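Local coordinates for protein N-alpha-acetyltransferase 35, NatC auxiliary subunit (Saccharomyces cerevisiae, PDB 6YGA) that serves as the auxiliary subunit of the NatC N-terminal acetyltransferase, which acetylates the N-terminal methionine of the L-A virus Gag protein, at residues B[200-204]-B[224-228]; B[229-233]-B[246-250]; B[553-558]-B[632-637]. All coordinates share one frame; numbering follows the deposited sequence.

Interaction 1. Residues B[200-204]-B[224-228]; sequences LTESL and LKIII
Ser203 turns its hydroxyl and its CB to different partners. OG is hydrogen-bonded to the hydroxyl of Ser150 and more weakly to the carbonyl oxygens of Lys146 and Ser199, so this buried polar atom is satisfied without anything from segment 224-228. CB instead packs against Leu224 CD2, at 3.7 Å. That one methyl is pressed onto the backbone of helix 193-209: CD2 of Leu224 lies 3.3 Å from Leu204 N and close to Leu200 O, the two ends of a helical hydrogen bond. With chi1 at -138°, away from a staggered value, Leu224 lays CD2 against the backbone of the facing helix. The side chain of Leu204 runs past it in the opposite direction, its CG meeting Leu224 CD2 at 3.6 Å. The side chains of Leu204 and Lys225 cross at about a right angle, and Leu204 CD1 rests on Lys225 CG, 3.7 Å away, so the aliphatic part of the lysine flanks the leucine. Nearer the start of segment 200-204, Leu200 and Ile228 slide past each other in opposite directions, Leu200 CB lying 3.5 Å from Ile228 CG1. Leu200 CD2 meets Ile227 CG2 at 3.8 Å. No hydrogen bond links the two segments; leucine and isoleucine branches do the holding. The axes of the two short segments come within 9.9 Å, their directions 164° apart. Helix 142-167 covers one flank, its Ser150 and Cys151 touching Leu224. This is a helical hairpin: helices 193-209 and 215-231 follow one another through a short connection and pack antiparallel.

Interaction 2. Residues B[229-233]-B[246-250]; sequences CLVHL and HLDEL
His232 lays its imidazole over that of His246 in a face-to-face stack, the centroids 3.5 Å apart and the planes tilted by 17°. Within it, NE2 of His246 sits over the His232 face, toward its rim, and CD2 of His232 over the His246 face likewise. His232 NE2 and His246 NE2 come within 3.2 Å, but the angle is poor and no hydrogen bond joins them. His232 CB adds a CH-pi contact, 4.0 Å from the His246 centroid. Rotation of the His232 ring is fixed by Asp235, whose OD2 is hydrogen-bonded to ND1; the carboxylate would probably polarise the imidazole.

Deeper in, Cys229 turns SG toward the start of helix 245-260, with Glu249 CB 3.8 Å away, and its CB packs on Leu250 CB at 3.9 Å. Leu250 swings its CG to the side opposite the backbone N (chi1 176°), which carries CD2 to Leu230 CD2. Leu233 and Leu247 cross at nearly a right angle, their CD2 methyls 3.8 Å apart.

The contact thus joins the C-terminal end of helix 215-231 to the start of helix 245-260, with helix 193-209 touching Val231 and His232, and helix 298-311 packing on Leu230 and Leu247.

Interaction 3. Residues B[553-558]-B[632-637]; sequences LIEVFQ and FIETEV. With EDO (1,2-ethanediol), chain Y.
Antiparallel packing of two long helices, 511-564 and 619-653, brings Ile554 against Ile633 in the part of the chain related to TPR repeats. The axes of the short segments approach to 10.0 Å, their directions 164° apart, and the contact is mainly apolar. Ile554 is the knob, set in a hole made by Phe632, Ile633, Glu636 and Val637; its CD1 lies 3.7 Å from Val637 CG2.

Beside the knob two aromatic rings meet. Phe557 and Phe632 meet obliquely, their planes at 44°, with Phe557 CD2 3.4 Å from Phe632 CE2. Phe557 CE2 lies over a face of the Phe632 ring, and Leu553 CD2 nears Phe632 CZ at 3.5 Å. Phe557 also makes an edge-to-face (T-shaped) pair with Phe613, which ties in helix 603-613.

CB and CG of Glu636 line the hole, and a bend at chi2 (67°) turns the carboxylate aside. There Glu636 OE2 is hydrogen-bonded to Ser550 and accepts a bond of 3.0 Å from O2 of a 1,2-ethanediol, probably from the crystallisation liquor, which is also hydrogen-bonded to Ser643.

Helix 465-506 touches Leu553, and helix 668-701 covers Gln558. Such a knob-into-hole join between antiparallel helices is consistent with the TPR-like helical stacking of this family.

Interactions 1 and 2 belong to one helical bundle: both use helix 215-231, which packs on helix 193-209 in the first and on helix 245-260 in the second. Their centres are about 11 Å apart, and they touch through Ile226 CG2 and Leu250 CD1, at 3.7 Å. Interaction 3 lies on the opposite side of the chain's centre, centre to centre about 59 and 49 Å from interactions 1 and 2. Interaction 2 is the most buried of the three, though its histidines are partly exposed; interactions 1 and 3 are partly buried antiparallel helix pairs with nearly the same geometry. Branched aliphatic residues fill interaction 1, whereas interaction 3 adds phenylalanines and a glutamate facing a bound 1,2-ethanediol.

Interaction 1. Residues B[200-204]-B[224-228]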
loop_
_atom_site.group_PDB
_atom_site.type_symbol
_atom_site.label_atom_id
_atom_site.label_comp_id
_atom_site.label_asym_id
_atom_site.label_seq_id
_atom_site.Cartn_x
_atom_site.Cartn_y
_atom_site.Cartn_z
ATOM N N LEU B 200 2.108 -17.869 -31.153
ATOM C CA LEU B 200 2.119 -18.892 -30.112
ATOM C C LEU B 200 1.446 -20.174 -30.589
ATOM O O LEU B 200 1.867 -21.277 -30.220
ATOM C CB LEU B 200 1.433 -18.358 -28.855
ATOM C CG LEU B 200 2.120 -17.183 -28.159
ATOM C CD1 LEU B 200 1.129 -16.378 -27.330
ATOM C CD2 LEU B 200 3.259 -17.686 -27.288
ATOM N N THR B 201 0.397 -20.051 -31.406
ATOM C CA THR B 201 -0.249 -21.237 -31.958
ATOM C C THR B 201 0.676 -21.966 -32.927
ATOM O O THR B 201 0.749 -23.200 -32.912
ATOM C CB THR B 201 -1.562 -20.850 -32.643
ATOM O OG1 THR B 201 -2.531 -20.490 -31.653
ATOM C CG2 THR B 201 -2.105 -22.003 -33.478
ATOM N N GLU B 202 1.398 -21.220 -33.767
ATOM C CA GLU B 202 2.325 -21.845 -34.707
ATOM C C GLU B 202 3.425 -22.607 -33.978
ATOM O O GLU B 202 3.827 -23.694 -34.409
ATOM C CB GLU B 202 2.926 -20.792 -35.636
ATOM C CG GLU B 202 1.937 -20.197 -36.627
ATOM C CD GLU B 202 2.549 -19.099 -37.475
ATOM O OE1 GLU B 202 3.775 -18.883 -37.378
ATOM O OE2 GLU B 202 1.801 -18.449 -38.236
ATOM N N SER B 203 3.932 -22.052 -32.874
ATOM C CA SER B 203 4.904 -22.788 -32.075
ATOM C C SER B 203 4.276 -24.015 -31.429
ATOM O O SER B 203 4.961 -25.022 -31.221
ATOM C CB SER B 203 5.517 -21.881 -31.008
ATOM O OG SER B 203 6.368 -20.911 -31.591
ATOM N N LEU B 204 2.979 -23.956 -31.112
ATOM C CA LEU B 204 2.304 -25.133 -30.576
ATOM C C LEU B 204 2.261 -26.253 -31.604
ATOM O O LEU B 204 2.489 -27.420 -31.268
ATOM C CB LEU B 204 0.890 -24.775 -30.111
ATOM C CG LEU B 204 0.640 -24.762 -28.600
ATOM C CD1 LEU B 204 -0.847 -24.635 -28.306
ATOM C CD2 LEU B 204 1.224 -26.003 -27.936
ATOM N N LEU B 224 3.222 -22.937 -23.236
ATOM C CA LEU B 224 2.770 -22.181 -24.399
ATOM C C LEU B 224 1.293 -21.820 -24.289
ATOM O O LEU B 224 0.898 -20.691 -24.601
ATOM C CB LEU B 224 3.035 -22.983 -25.674
ATOM C CG LEU B 224 3.578 -22.206 -26.873
ATOM C CD1 LEU B 224 4.897 -21.572 -26.526
ATOM C CD2 LEU B 224 3.757 -23.119 -28.058
ATOM N N LYS B 225 0.460 -22.764 -23.844
ATOM C CA LYS B 225 -0.968 -22.481 -23.722
ATOM C C LYS B 225 -1.241 -21.502 -22.587
ATOM O O LYS B 225 -2.171 -20.692 -22.672
ATOM C CB LYS B 225 -1.751 -23.774 -23.510
ATOM C CG LYS B 225 -1.718 -24.744 -24.677
ATOM C CD LYS B 225 -2.591 -25.956 -24.390
ATOM C CE LYS B 225 -2.687 -26.874 -25.598
ATOM N NZ LYS B 225 -3.573 -28.046 -25.344
ATOM N N ILE B 226 -0.450 -21.572 -21.513
ATOM C CA ILE B 226 -0.582 -20.608 -20.421
ATOM C C ILE B 226 -0.317 -19.197 -20.931
ATOM O O ILE B 226 -1.067 -18.258 -20.638
ATOM C CB ILE B 226 0.359 -20.974 -19.257
ATOM C CG1 ILE B 226 -0.185 -22.165 -18.465
ATOM C CG2 ILE B 226 0.565 -19.786 -18.329
ATOM C CD1 ILE B 226 0.682 -22.552 -17.282
ATOM N N ILE B 227 0.748 -19.034 -21.721
ATOM C CA ILE B 227 1.081 -17.720 -22.265
ATOM C C ILE B 227 -0.052 -17.199 -23.142
ATOM O O ILE B 227 -0.390 -16.011 -23.101
ATOM C CB ILE B 227 2.418 -17.783 -23.027
ATOM C CG1 ILE B 227 3.551 -18.170 -22.069
ATOM C CG2 ILE B 227 2.727 -16.453 -23.698
ATOM C CD1 ILE B 227 4.921 -18.223 -22.712
ATOM N N ILE B 228 -0.669 -18.084 -23.932
ATOM C CA ILE B 228 -1.815 -17.691 -24.752
ATOM C C ILE B 228 -2.942 -17.155 -23.876
ATOM O O ILE B 228 -3.584 -16.150 -24.207
ATOM C CB ILE B 228 -2.283 -18.875 -25.618
ATOM C CG1 ILE B 228 -1.254 -19.170 -26.712
ATOM C CG2 ILE B 228 -3.658 -18.602 -26.216
ATOM C CD1 ILE B 228 -1.641 -20.303 -27.635
#

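Interaction 2. Residues B[229-233]-B[246-250]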
loop_
_atom_site.group_PDB
_atom_site.type_symbol
_atom_site.label_atom_id
_atom_site.label_comp_id
_atom_site.label_asym_id
_atom_site.label_seq_id
_atom_site.Cartn_x
_atom_site.Cartn_y
_atom_site.Cartn_z
ATOM N N CYS B 229 -3.192 -17.808 -22.739
ATOM C CA CYS B 229 -4.243 -17.347 -21.838
ATOM C C CYS B 229 -3.914 -15.978 -21.253
ATOM O O CYS B 229 -4.803 -15.133 -21.101
ATOM C CB CYS B 229 -4.459 -18.366 -20.722
ATOM S SG CYS B 229 -5.037 -19.980 -21.293
ATOM N N LEU B 230 -2.644 -15.739 -20.915
ATOM C CA LEU B 230 -2.267 -14.443 -20.358
ATOM C C LEU B 230 -2.423 -13.335 -21.392
ATOM O O LEU B 230 -2.775 -12.201 -21.047
ATOM C CB LEU B 230 -0.830 -14.487 -19.831
ATOM C CG LEU B 230 -0.542 -15.450 -18.675
ATOM C CD1 LEU B 230 0.959 -15.622 -18.463
ATOM C CD2 LEU B 230 -1.211 -14.966 -17.401
ATOM N N VAL B 231 -2.159 -13.645 -22.664
ATOM C CA VAL B 231 -2.346 -12.665 -23.728
ATOM C C VAL B 231 -3.823 -12.331 -23.900
ATOM O O VAL B 231 -4.177 -11.212 -24.291
ATOM C CB VAL B 231 -1.719 -13.190 -25.034
ATOM C CG1 VAL B 231 -1.992 -12.236 -26.183
ATOM C CG2 VAL B 231 -0.224 -13.391 -24.851
ATOM N N HIS B 232 -4.706 -13.273 -23.585
ATOM C CA HIS B 232 -6.140 -13.065 -23.726
ATOM C C HIS B 232 -6.752 -12.269 -22.582
ATOM O O HIS B 232 -7.968 -12.052 -22.591
ATOM C CB HIS B 232 -6.857 -14.409 -23.839
ATOM C CG HIS B 232 -6.935 -14.936 -25.237
ATOM N ND1 HIS B 232 -7.842 -14.462 -26.158
ATOM C CD2 HIS B 232 -6.223 -15.899 -25.868
ATOM C CE1 HIS B 232 -7.685 -15.109 -27.300
ATOM N NE2 HIS B 232 -6.709 -15.987 -27.150
ATOM N N LEU B 233 -5.958 -11.835 -21.601
ATOM C CA LEU B 233 -6.535 -11.121 -20.467
ATOM C C LEU B 233 -7.039 -9.742 -20.866
ATOM O O LEU B 233 -7.909 -9.184 -20.189
ATOM C CB LEU B 233 -5.518 -10.998 -19.332
ATOM C CG LEU B 233 -5.295 -12.256 -18.488
ATOM C CD1 LEU B 233 -4.217 -12.017 -17.437
ATOM C CD2 LEU B 233 -6.596 -12.694 -17.840
ATOM N N HIS B 246 -10.680 -19.068 -21.474
ATOM C CA HIS B 246 -9.235 -18.934 -21.314
ATOM C C HIS B 246 -8.829 -18.912 -19.846
ATOM O O HIS B 246 -7.761 -19.422 -19.490
ATOM C CB HIS B 246 -8.746 -17.671 -22.026
ATOM C CG HIS B 246 -8.774 -17.771 -23.520
ATOM N ND1 HIS B 246 -9.760 -17.190 -24.290
ATOM C CD2 HIS B 246 -7.936 -18.389 -24.385
ATOM C CE1 HIS B 246 -9.525 -17.444 -25.566
ATOM N NE2 HIS B 246 -8.425 -18.171 -25.649
ATOM N N LEU B 247 -9.663 -18.335 -18.979
ATOM C CA LEU B 247 -9.351 -18.351 -17.554
ATOM C C LEU B 247 -9.417 -19.765 -16.995
ATOM O O LEU B 247 -8.609 -20.134 -16.135
ATOM C CB LEU B 247 -10.302 -17.429 -16.794
ATOM C CG LEU B 247 -10.105 -15.943 -17.089
ATOM C CD1 LEU B 247 -11.254 -15.120 -16.531
ATOM C CD2 LEU B 247 -8.775 -15.470 -16.525
ATOM N N ASP B 248 -10.377 -20.568 -17.463
ATOM C CA ASP B 248 -10.444 -21.960 -17.024
ATOM C C ASP B 248 -9.272 -22.764 -17.575
ATOM O O ASP B 248 -8.706 -23.606 -16.869
ATOM C CB ASP B 248 -11.774 -22.593 -17.443
ATOM C CG ASP B 248 -12.968 -22.048 -16.662
ATOM O OD1 ASP B 248 -12.798 -21.637 -15.494
ATOM O OD2 ASP B 248 -14.087 -22.048 -17.219
ATOM N N GLU B 249 -8.891 -22.520 -18.834
ATOM C CA GLU B 249 -7.726 -23.198 -19.397
ATOM C C GLU B 249 -6.459 -22.839 -18.633
ATOM O O GLU B 249 -5.582 -23.688 -18.436
ATOM C CB GLU B 249 -7.566 -22.844 -20.876
ATOM C CG GLU B 249 -8.729 -23.255 -21.753
ATOM C CD GLU B 249 -8.569 -22.777 -23.179
ATOM O OE1 GLU B 249 -7.412 -22.624 -23.628
ATOM O OE2 GLU B 249 -9.597 -22.545 -23.848
ATOM N N LEU B 250 -6.346 -21.583 -18.198
ATOM C CA LEU B 250 -5.182 -21.170 -17.422
ATOM C C LEU B 250 -5.091 -21.948 -16.117
ATOM O O LEU B 250 -3.993 -22.310 -15.676
ATOM C CB LEU B 250 -5.241 -19.667 -17.155
ATOM C CG LEU B 250 -4.147 -19.074 -16.266
ATOM C CD1 LEU B 250 -2.770 -19.349 -16.849
ATOM C CD2 LEU B 250 -4.366 -17.581 -16.076
#

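Interaction 3. Residues B[553-558]-B[632-637]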
loop_
_atom_site.group_PDB
_atom_site.type_symbol
_atom_site.label_atom_id
_atom_site.label_comp_id
_atom_site.label_asym_id
_atom_site.label_seq_id
_atom_site.Cartn_x
_atom_site.Cartn_y
_atom_site.Cartn_z
ATOM N N LEU B 553 -19.659 -2.784 22.226
ATOM C CA LEU B 553 -19.978 -2.740 23.648
ATOM C C LEU B 553 -19.291 -3.876 24.390
ATOM O O LEU B 553 -18.737 -3.680 25.477
ATOM C CB LEU B 553 -21.492 -2.800 23.847
ATOM C CG LEU B 553 -22.030 -2.458 25.237
ATOM C CD1 LEU B 553 -21.416 -1.160 25.733
ATOM C CD2 LEU B 553 -23.551 -2.347 25.204
ATOM N N ILE B 554 -19.315 -5.078 23.810
ATOM C CA ILE B 554 -18.629 -6.214 24.416
ATOM C C ILE B 554 -17.153 -5.899 24.614
ATOM O O ILE B 554 -16.571 -6.212 25.659
ATOM C CB ILE B 554 -18.837 -7.473 23.556
ATOM C CG1 ILE B 554 -20.272 -7.978 23.723
ATOM C CG2 ILE B 554 -17.818 -8.551 23.909
ATOM C CD1 ILE B 554 -20.670 -9.022 22.720
ATOM N N GLU B 555 -16.532 -5.248 23.628
ATOM C CA GLU B 555 -15.134 -4.851 23.766
ATOM C C GLU B 555 -14.958 -3.805 24.862
ATOM O O GLU B 555 -13.998 -3.869 25.639
ATOM C CB GLU B 555 -14.615 -4.327 22.429
ATOM C CG GLU B 555 -14.596 -5.366 21.311
ATOM C CD GLU B 555 -13.327 -6.204 21.300
ATOM O OE1 GLU B 555 -12.706 -6.385 22.370
ATOM O OE2 GLU B 555 -12.943 -6.675 20.212
ATOM N N VAL B 556 -15.878 -2.840 24.945
ATOM C CA VAL B 556 -15.791 -1.800 25.970
ATOM C C VAL B 556 -15.900 -2.411 27.365
ATOM O O VAL B 556 -15.127 -2.077 28.270
ATOM C CB VAL B 556 -16.865 -0.722 25.733
ATOM C CG1 VAL B 556 -16.976 0.213 26.930
ATOM C CG2 VAL B 556 -16.547 0.074 24.471
ATOM N N PHE B 557 -16.855 -3.326 27.558
ATOM C CA PHE B 557 -16.968 -4.008 28.846
ATOM C C PHE B 557 -15.698 -4.787 29.175
ATOM O O PHE B 557 -15.225 -4.763 30.317
ATOM C CB PHE B 557 -18.178 -4.942 28.849
ATOM C CG PHE B 557 -19.448 -4.291 29.311
ATOM C CD1 PHE B 557 -19.629 -3.964 30.644
ATOM C CD2 PHE B 557 -20.466 -4.016 28.414
ATOM C CE1 PHE B 557 -20.800 -3.368 31.075
ATOM C CE2 PHE B 557 -21.639 -3.420 28.838
ATOM C CZ PHE B 557 -21.806 -3.096 30.170
ATOM N N GLN B 558 -15.136 -5.487 28.187
ATOM C CA GLN B 558 -13.906 -6.239 28.409
ATOM C C GLN B 558 -12.779 -5.322 28.865
ATOM O O GLN B 558 -12.039 -5.644 29.803
ATOM C CB GLN B 558 -13.515 -6.979 27.131
ATOM C CG GLN B 558 -12.310 -7.882 27.282
ATOM C CD GLN B 558 -12.586 -9.061 28.189
ATOM O OE1 GLN B 558 -13.012 -10.122 27.733
ATOM N NE2 GLN B 558 -12.344 -8.882 29.484
ATOM N N PHE B 632 -23.169 -10.090 31.003
ATOM C CA PHE B 632 -23.569 -9.368 29.800
ATOM C C PHE B 632 -22.758 -9.819 28.591
ATOM O O PHE B 632 -23.314 -10.004 27.501
ATOM C CB PHE B 632 -23.426 -7.860 30.004
ATOM C CG PHE B 632 -23.624 -7.066 28.745
ATOM C CD1 PHE B 632 -24.892 -6.675 28.352
ATOM C CD2 PHE B 632 -22.545 -6.723 27.947
ATOM C CE1 PHE B 632 -25.079 -5.954 27.191
ATOM C CE2 PHE B 632 -22.727 -6.005 26.784
ATOM C CZ PHE B 632 -23.998 -5.618 26.408
ATOM N N ILE B 633 -21.444 -9.990 28.762
ATOM C CA ILE B 633 -20.588 -10.403 27.652
ATOM C C ILE B 633 -21.027 -11.760 27.113
ATOM O O ILE B 633 -21.193 -11.943 25.902
ATOM C CB ILE B 633 -19.112 -10.419 28.093
ATOM C CG1 ILE B 633 -18.586 -8.989 28.236
ATOM C CG2 ILE B 633 -18.258 -11.220 27.116
ATOM C CD1 ILE B 633 -17.119 -8.910 28.599
ATOM N N GLU B 634 -21.238 -12.728 28.009
ATOM C CA GLU B 634 -21.661 -14.057 27.577
ATOM C C GLU B 634 -23.055 -14.023 26.964
ATOM O O GLU B 634 -23.306 -14.679 25.946
ATOM C CB GLU B 634 -21.617 -15.032 28.755
ATOM C CG GLU B 634 -20.280 -15.081 29.475
ATOM C CD GLU B 634 -20.262 -16.093 30.604
ATOM O OE1 GLU B 634 -21.091 -17.025 30.579
ATOM O OE2 GLU B 634 -19.419 -15.956 31.514
ATOM N N THR B 635 -23.975 -13.268 27.568
ATOM C CA THR B 635 -25.340 -13.212 27.053
ATOM C C THR B 635 -25.386 -12.516 25.699
ATOM O O THR B 635 -26.053 -12.986 24.770
ATOM C CB THR B 635 -26.251 -12.502 28.054
ATOM O OG1 THR B 635 -26.292 -13.254 29.273
ATOM C CG2 THR B 635 -27.661 -12.378 27.503
ATOM N N GLU B 636 -24.669 -11.397 25.566
ATOM C CA GLU B 636 -24.694 -10.641 24.318
ATOM C C GLU B 636 -23.969 -11.377 23.197
ATOM O O GLU B 636 -24.363 -11.264 22.031
ATOM C CB GLU B 636 -24.085 -9.255 24.532
ATOM C CG GLU B 636 -24.413 -8.256 23.436
ATOM C CD GLU B 636 -25.889 -7.898 23.392
ATOM O OE1 GLU B 636 -26.615 -8.194 24.365
ATOM O OE2 GLU B 636 -26.324 -7.315 22.378
ATOM N N VAL B 637 -22.920 -12.138 23.523
ATOM C CA VAL B 637 -22.247 -12.932 22.500
ATOM C C VAL B 637 -23.215 -13.934 21.883
ATOM O O VAL B 637 -23.282 -14.075 20.657
ATOM C CB VAL B 637 -20.995 -13.619 23.082
ATOM C CG1 VAL B 637 -20.593 -14.807 22.228
ATOM C CG2 VAL B 637 -19.842 -12.627 23.161
HETATM C C1 EDO Y . -28.065 -7.664 17.903
HETATM O O1 EDO Y . -27.744 -7.782 16.512
HETATM C C2 EDO Y . -27.241 -8.650 18.720
HETATM O O2 EDO Y . -27.737 -8.654 20.063
#